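Local coordinates for Pab-dependent poly(a)-specific ribonuclease subunit PAN2 (Neurospora crassa, PDB 4CZX), which probably serves as the catalytic subunit of a deadenylase complex that shortens mRNA poly(A) tails, and is represented here by its N-terminal WD40 propeller domain, at residues V15-S19 and P20-D24; A167-N170 and K171-N175; T120-G123 and T124-L128. All coordinates share one frame; numbering follows the deposited sequence. Where two conformers were deposited one is given.

Contact 1. Residues V15-S19 and P20-D24; sequences VAYPS and PIHPD
A single water ties Y17 to H22: water 1 lies 2.6 Å from Y17 OH, in the plane of the tyrosine ring. The same water is 2.9 Å from H22 NE2, again at the ring edge, so one bridging molecule joins a side chain before the turn to one within it. The rings themselves meet obliquely, their planes turned 76° apart, H22 CD2 coming within 3.8 Å of Y17 CE1. Histidine suits its place because both of its nitrogens are used: H22 ND1 accepts the backbone N-H of D24, 2.9 Å from D24 N and nearly in the ring plane, which fixes the rotation of the imidazole. With CG anti to the backbone N (chi1 -168°), the ring comes back beside P18, whose CB lies 3.7 Å from H22 CG, approaching obliquely. P23 CD sits over one face of the imidazole, toward its rim, and F50 makes an edge-to-face contact with it. P18 follows a cis peptide bond, which bends the chain sharply after Y17. The return is made by a type I turn from S19 to H22, closed by H22 N donating to S19 O over 2.9 Å, from above the carbonyl plane; P20, with its fixed phi, fits the second turn position. S19 OG also takes a weak bond from I21 N. P18 O and the backbone of Y17 are bonded to H309, placing this turn at the end of strand 10-16, which comes from near the N-terminus and completes a blade with the last three strands of the chain, the closure known as the velcro of WD40 beta-propellers.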
loop_
_atom_site.group_PDB
_atom_site.type_symbol
_atom_site.label_atom_id
_atom_site.label_comp_id
_atom_site.label_asym_id
_atom_site.label_seq_id
_atom_site.Cartn_x
_atom_site.Cartn_y
_atom_site.Cartn_z
ATOM N N VAL A 15 -28.354 -12.309 8.693
ATOM C CA VAL A 15 -27.033 -11.730 8.570
ATOM C C VAL A 15 -27.121 -10.481 7.704
ATOM O O VAL A 15 -27.949 -10.393 6.799
ATOM C CB VAL A 15 -26.002 -12.741 7.984
ATOM C CG1 VAL A 15 -26.288 -13.030 6.516
ATOM C CG2 VAL A 15 -24.565 -12.207 8.158
ATOM N N ALA A 16 -26.296 -9.491 8.020
ATOM C CA ALA A 16 -26.156 -8.328 7.169
ATOM C C ALA A 16 -25.019 -8.587 6.194
ATOM O O ALA A 16 -23.883 -8.827 6.606
ATOM C CB ALA A 16 -25.893 -7.076 8.008
ATOM N N TYR A 17 -25.313 -8.571 4.899
ATOM C CA TYR A 17 -24.261 -8.827 3.915
ATOM C C TYR A 17 -24.609 -8.158 2.590
ATOM O O TYR A 17 -25.582 -8.540 1.940
ATOM C CB TYR A 17 -24.025 -10.350 3.719
ATOM C CG TYR A 17 -22.701 -10.617 3.030
ATOM C CD1 TYR A 17 -21.512 -10.584 3.745
ATOM C CD2 TYR A 17 -22.637 -10.835 1.659
ATOM C CE1 TYR A 17 -20.296 -10.791 3.125
ATOM C CE2 TYR A 17 -21.438 -11.045 1.033
ATOM C CZ TYR A 17 -20.266 -11.020 1.772
ATOM O OH TYR A 17 -19.063 -11.212 1.153
ATOM N N PRO A 18 -23.829 -7.134 2.187
ATOM C CA PRO A 18 -22.655 -6.584 2.882
ATOM C C PRO A 18 -23.038 -5.706 4.075
ATOM O O PRO A 18 -23.946 -4.890 3.956
ATOM C CB PRO A 18 -21.964 -5.757 1.789
ATOM C CG PRO A 18 -23.114 -5.273 0.919
ATOM C CD PRO A 18 -24.093 -6.438 0.911
ATOM N N SER A 19 -22.359 -5.889 5.207
ATOM C CA SER A 19 -22.571 -5.071 6.406
ATOM C C SER A 19 -21.860 -3.708 6.278
ATOM O O SER A 19 -21.069 -3.518 5.358
ATOM C CB SER A 19 -22.057 -5.810 7.638
ATOM O OG SER A 19 -20.669 -5.589 7.795
ATOM N N PRO A 20 -22.128 -2.760 7.201
ATOM C CA PRO A 20 -21.473 -1.444 7.083
ATOM C C PRO A 20 -19.937 -1.467 7.057
ATOM O O PRO A 20 -19.336 -0.536 6.520
ATOM C CB PRO A 20 -21.974 -0.703 8.325
ATOM C CG PRO A 20 -23.345 -1.269 8.538
ATOM C CD PRO A 20 -23.187 -2.739 8.229
ATOM N N ILE A 21 -19.313 -2.508 7.600
ATOM C CA ILE A 21 -17.853 -2.571 7.628
ATOM C C ILE A 21 -17.279 -3.385 6.469
ATOM O O ILE A 21 -16.087 -3.680 6.436
ATOM C CB ILE A 21 -17.348 -3.160 8.957
ATOM C CG1 ILE A 21 -17.974 -4.528 9.207
ATOM C CG2 ILE A 21 -17.668 -2.207 10.108
ATOM C CD1 ILE A 21 -16.989 -5.665 9.221
ATOM N N HIS A 22 -18.135 -3.735 5.516
ATOM C CA HIS A 22 -17.728 -4.456 4.313
ATOM C C HIS A 22 -17.333 -3.454 3.228
ATOM O O HIS A 22 -17.991 -2.434 3.063
ATOM C CB HIS A 22 -18.874 -5.360 3.816
ATOM C CG HIS A 22 -18.464 -6.340 2.762
ATOM N ND1 HIS A 22 -18.281 -5.980 1.444
ATOM C CD2 HIS A 22 -18.206 -7.671 2.828
ATOM C CE1 HIS A 22 -17.928 -7.043 0.745
ATOM N NE2 HIS A 22 -17.875 -8.084 1.560
ATOM N N PRO A 23 -16.271 -3.748 2.466
ATOM C CA PRO A 23 -15.828 -2.800 1.437
ATOM C C PRO A 23 -16.866 -2.500 0.353
ATOM O O PRO A 23 -16.730 -1.479 -0.330
ATOM C CB PRO A 23 -14.603 -3.488 0.825
ATOM C CG PRO A 23 -14.708 -4.933 1.236
ATOM C CD PRO A 23 -15.381 -4.920 2.567
ATOM N N ASP A 24 -17.872 -3.357 0.194
ATOM C CA ASP A 24 -18.880 -3.147 -0.841
ATOM C C ASP A 24 -20.182 -2.559 -0.309
ATOM O O ASP A 24 -21.137 -2.385 -1.069
ATOM C CB ASP A 24 -19.185 -4.462 -1.569
ATOM C CG ASP A 24 -17.970 -5.022 -2.293
ATOM O OD1 ASP A 24 -16.931 -4.328 -2.354
ATOM O OD2 ASP A 24 -18.066 -6.147 -2.821
HETATM O O HOH W 1 -17.021 -10.653 2.651
#

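Contact 2. Residues A167-N170 and K171-N175; sequences AATN and KGTVN
T169 OG1 lies at the centre of the tight loop joining strand 165-169 to strand 173-177. T169 OG1 accepts the backbone N-H of K171, 3.0 Å from OG1 to K171 N, an ST turn, and shares a hydrogen bond of 2.9 Å with T173 OG1, the two side chains crossing at an angle. The first torsion of T169 (chi1 78°) sets OG1 between its own N and carbonyl carbon, facing the loop, while CG2 packs against T173 OG1. Threonine thus supplies both a hydroxyl for the turn and a methyl for the strand pair. The turn from T169 to G172 is type I, closed by a weak bond from G172 N to T169 O, and T169 N donates to T173 O at 2.9 Å: a 3:5 hairpin with a G1 bulge, linking the two middle strands of a four-stranded propeller blade. G172 takes the bulge position because its positive phi (98°) is easiest without a side chain. K171 bends at chi2 and runs alongside N170, K171 CE 3.5 Å from N170 OD1, and its NZ binds a glycerol probably left from crystallisation. Farther down, A167 pairs with N175 through two backbone bonds, N175 N reaching A167 O at 2.7 Å; the small A167 CB lies 3.4 Å from N175 O.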
loop_
_atom_site.group_PDB
_atom_site.type_symbol
_atom_site.label_atom_id
_atom_site.label_comp_id
_atom_site.label_asym_id
_atom_site.label_seq_id
_atom_site.Cartn_x
_atom_site.Cartn_y
_atom_site.Cartn_z
ATOM N N ALA A 167 -35.503 -20.111 -20.757
ATOM C CA ALA A 167 -34.714 -18.914 -20.996
ATOM C C ALA A 167 -35.587 -17.668 -20.979
ATOM O O ALA A 167 -36.335 -17.419 -21.922
ATOM C CB ALA A 167 -33.991 -19.035 -22.326
ATOM N N ALA A 168 -35.478 -16.874 -19.918
ATOM C CA ALA A 168 -36.258 -15.638 -19.832
ATOM C C ALA A 168 -35.532 -14.483 -20.515
ATOM O O ALA A 168 -34.415 -14.129 -20.140
ATOM C CB ALA A 168 -36.553 -15.291 -18.388
ATOM N N THR A 169 -36.181 -13.904 -21.521
ATOM C CA THR A 169 -35.643 -12.746 -22.206
ATOM C C THR A 169 -35.842 -11.501 -21.371
ATOM O O THR A 169 -36.636 -11.485 -20.429
ATOM C CB THR A 169 -36.319 -12.502 -23.561
ATOM O OG1 THR A 169 -37.591 -11.880 -23.343
ATOM C CG2 THR A 169 -36.506 -13.806 -24.311
ATOM N N ASN A 170 -35.159 -10.429 -21.743
ATOM C CA ASN A 170 -35.326 -9.190 -21.002
ATOM C C ASN A 170 -36.560 -8.427 -21.476
ATOM O O ASN A 170 -36.766 -7.280 -21.083
ATOM C CB ASN A 170 -34.069 -8.321 -21.101
ATOM C CG ASN A 170 -33.649 -8.043 -22.529
ATOM O OD1 ASN A 170 -34.361 -8.364 -23.476
ATOM N ND2 ASN A 170 -32.483 -7.403 -22.687
ATOM N N LYS A 171 -37.392 -9.078 -22.296
ATOM C CA LYS A 171 -38.637 -8.465 -22.776
ATOM C C LYS A 171 -39.883 -9.090 -22.142
ATOM O O LYS A 171 -41.008 -8.681 -22.446
ATOM C CB LYS A 171 -38.763 -8.564 -24.300
ATOM C CG LYS A 171 -37.576 -8.056 -25.097
ATOM C CD LYS A 171 -37.336 -6.584 -24.913
ATOM C CE LYS A 171 -36.018 -6.174 -25.565
ATOM N NZ LYS A 171 -35.749 -4.710 -25.447
ATOM N N GLY A 172 -39.688 -10.088 -21.288
ATOM C CA GLY A 172 -40.805 -10.715 -20.603
ATOM C C GLY A 172 -41.307 -12.009 -21.224
ATOM O O GLY A 172 -42.289 -12.585 -20.750
ATOM N N THR A 173 -40.665 -12.458 -22.296
ATOM C CA THR A 173 -41.033 -13.731 -22.912
ATOM C C THR A 173 -40.108 -14.828 -22.402
ATOM O O THR A 173 -39.006 -14.549 -21.939
ATOM C CB THR A 173 -40.954 -13.683 -24.448
ATOM O OG1 THR A 173 -39.637 -13.296 -24.846
ATOM C CG2 THR A 173 -41.939 -12.679 -25.005
ATOM N N VAL A 174 -40.566 -16.072 -22.488
ATOM C CA VAL A 174 -39.722 -17.201 -22.145
ATOM C C VAL A 174 -39.484 -18.055 -23.382
ATOM O O VAL A 174 -40.433 -18.498 -24.020
ATOM C CB VAL A 174 -40.353 -18.053 -21.041
ATOM C CG1 VAL A 174 -39.494 -19.309 -20.780
ATOM C CG2 VAL A 174 -40.480 -17.233 -19.776
ATOM N N ASN A 175 -38.216 -18.258 -23.737
ATOM C CA ASN A 175 -37.878 -19.219 -24.787
ATOM C C ASN A 175 -37.576 -20.580 -24.174
ATOM O O ASN A 175 -36.804 -20.677 -23.224
ATOM C CB ASN A 175 -36.671 -18.752 -25.611
ATOM C CG ASN A 175 -36.978 -17.550 -26.471
ATOM O OD1 ASN A 175 -38.133 -17.283 -26.803
ATOM N ND2 ASN A 175 -35.939 -16.821 -26.852
#

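Contact 3. Residues T120-G123 and T124-L128; sequences TSKG and TSEIL
E126, on strand 126-131, reaches back to T120 and K122, bracing the loop of a beta hairpin whose strands, 114-119 and 126-131, are neighbours in one blade of the propeller. With CG anti to the backbone N (chi1 -175°) and the chain extended beyond it, the glutamate spans the loop. E126 CB lies 4.0 Å from K122 CB and also touches T120 OG1; CG continues past the same hydroxyl. E126 CD has both T120 OG1 and K122 CD beside it, in directions roughly at right angles. E126 OE1 then accepts the T120 hydroxyl, T120 OG1 to E126 OE1 2.7 Å, on its anti side and 27° out of the carboxylate plane. E126 OE2 forms a salt bridge with K122 NZ, 2.8 Å from K122 NZ to E126 OE2, the ammonium coming from above the plane (35°). OE1 and OE2 thus take different protein donors, water 3 adds a weak bond to OE1, and the length of glutamate lets one carboxylate serve both residues. The lysine chain also lays K122 CD 3.5 Å from E126 OE2; because K122 touches a crystal neighbour, its exact pose may owe something to the lattice. The T120 methyl, T120 CG2, packs on L128 CB at 3.9 Å, so threonine offers its hydroxyl to E126 and its methyl to L128. The chain reverses by a type II' turn from K122 to S125, closed by S125 N donating to K122 O over 3.1 Å, and G123 accommodates the positive phi that this turn requires at its second position. Inside the loop, water 2 accepts the N-H groups of T120 and K122 and donates to E126 O and, at 2.6 Å, to G123 O.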
loop_
_atom_site.group_PDB
_atom_site.type_symbol
_atom_site.label_atom_id
_atom_site.label_comp_id
_atom_site.label_asym_id
_atom_site.label_seq_id
_atom_site.Cartn_x
_atom_site.Cartn_y
_atom_site.Cartn_z
ATOM N N THR A 120 -26.828 -27.746 -19.100
ATOM C CA THR A 120 -27.333 -28.077 -20.422
ATOM C C THR A 120 -27.714 -29.556 -20.437
ATOM O O THR A 120 -28.283 -30.052 -19.470
ATOM C CB THR A 120 -26.292 -27.764 -21.529
ATOM O OG1 THR A 120 -25.161 -28.640 -21.403
ATOM C CG2 THR A 120 -25.825 -26.300 -21.429
ATOM N N SER A 121 -27.381 -30.257 -21.511
ATOM C CA SER A 121 -27.768 -31.658 -21.638
ATOM C C SER A 121 -26.730 -32.594 -21.020
ATOM O O SER A 121 -26.861 -33.818 -21.116
ATOM C CB SER A 121 -27.979 -32.028 -23.108
ATOM O OG SER A 121 -26.750 -32.012 -23.814
ATOM N N LYS A 122 -25.722 -32.023 -20.365
ATOM C CA LYS A 122 -24.560 -32.818 -19.962
ATOM C C LYS A 122 -24.340 -32.842 -18.457
ATOM O O LYS A 122 -23.204 -32.885 -17.979
ATOM C CB LYS A 122 -23.312 -32.301 -20.677
ATOM C CG LYS A 122 -23.456 -32.345 -22.190
ATOM C CD LYS A 122 -22.208 -31.886 -22.910
ATOM C CE LYS A 122 -22.506 -31.746 -24.394
ATOM N NZ LYS A 122 -21.371 -31.138 -25.133
ATOM N N GLY A 123 -25.437 -32.849 -17.712
ATOM C CA GLY A 123 -25.368 -32.898 -16.267
ATOM C C GLY A 123 -24.679 -31.662 -15.738
ATOM O O GLY A 123 -25.097 -30.545 -16.016
ATOM N N THR A 124 -23.609 -31.843 -14.980
ATOM C CA THR A 124 -22.927 -30.674 -14.437
ATOM C C THR A 124 -21.605 -30.403 -15.150
ATOM O O THR A 124 -20.813 -29.584 -14.698
ATOM C CB THR A 124 -22.674 -30.832 -12.930
ATOM O OG1 THR A 124 -22.059 -32.102 -12.678
ATOM C CG2 THR A 124 -23.990 -30.740 -12.156
ATOM N N SER A 125 -21.374 -31.080 -16.269
ATOM C CA SER A 125 -20.112 -30.972 -16.991
ATOM C C SER A 125 -20.058 -29.745 -17.900
ATOM O O SER A 125 -18.986 -29.356 -18.367
ATOM C CB SER A 125 -19.869 -32.234 -17.826
ATOM O OG SER A 125 -20.030 -33.407 -17.050
ATOM N N GLU A 126 -21.220 -29.150 -18.174
ATOM C CA GLU A 126 -21.296 -28.059 -19.145
ATOM C C GLU A 126 -22.324 -26.994 -18.762
ATOM O O GLU A 126 -23.403 -27.303 -18.254
ATOM C CB GLU A 126 -21.627 -28.629 -20.530
ATOM C CG GLU A 126 -21.627 -27.631 -21.672
ATOM C CD GLU A 126 -22.027 -28.260 -23.008
ATOM O OE1 GLU A 126 -23.241 -28.312 -23.310
ATOM O OE2 GLU A 126 -21.125 -28.688 -23.763
ATOM N N ILE A 127 -21.985 -25.732 -19.004
ATOM C CA ILE A 127 -22.943 -24.662 -18.790
ATOM C C ILE A 127 -23.131 -23.790 -20.023
ATOM O O ILE A 127 -22.255 -23.699 -20.886
ATOM C CB ILE A 127 -22.544 -23.749 -17.612
ATOM C CG1 ILE A 127 -21.139 -23.171 -17.820
ATOM C CG2 ILE A 127 -22.665 -24.489 -16.297
ATOM C CD1 ILE A 127 -20.718 -22.202 -16.723
ATOM N N LEU A 128 -24.297 -23.162 -20.092
ATOM C CA LEU A 128 -24.596 -22.152 -21.098
ATOM C C LEU A 128 -24.602 -20.799 -20.410
ATOM O O LEU A 128 -25.195 -20.663 -19.342
ATOM C CB LEU A 128 -25.947 -22.433 -21.753
ATOM C CG LEU A 128 -26.491 -21.368 -22.712
ATOM C CD1 LEU A 128 -25.685 -21.314 -24.007
ATOM C CD2 LEU A 128 -27.977 -21.635 -23.008
HETATM O O HOH W 2 -24.874 -29.666 -18.486
HETATM O O HOH W 3 -25.997 -29.677 -24.536
#

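All three contacts are reversals of the chain in one beta-propeller: contacts 2 and 3 join neighbouring strands within separate blades, while contact 1 lies in the loop that leaves strand 10-16 for the next blade. Contact 2 is the most buried, linking the two middle strands of its blade; contacts 1 and 3 are only partly buried, and contact 1 is the farthest from the centre of the chain. Contacts 2 and 3 approach to about 7 Å between nearest atoms, whereas contact 1 is more than 20 Å from either. Their chemistry differs accordingly: aromatic rings, prolines and a bridging water at 15-24, hydroxyls and strand pairing at 167-175, and a salt bridge with a loop-filling water at 120-128.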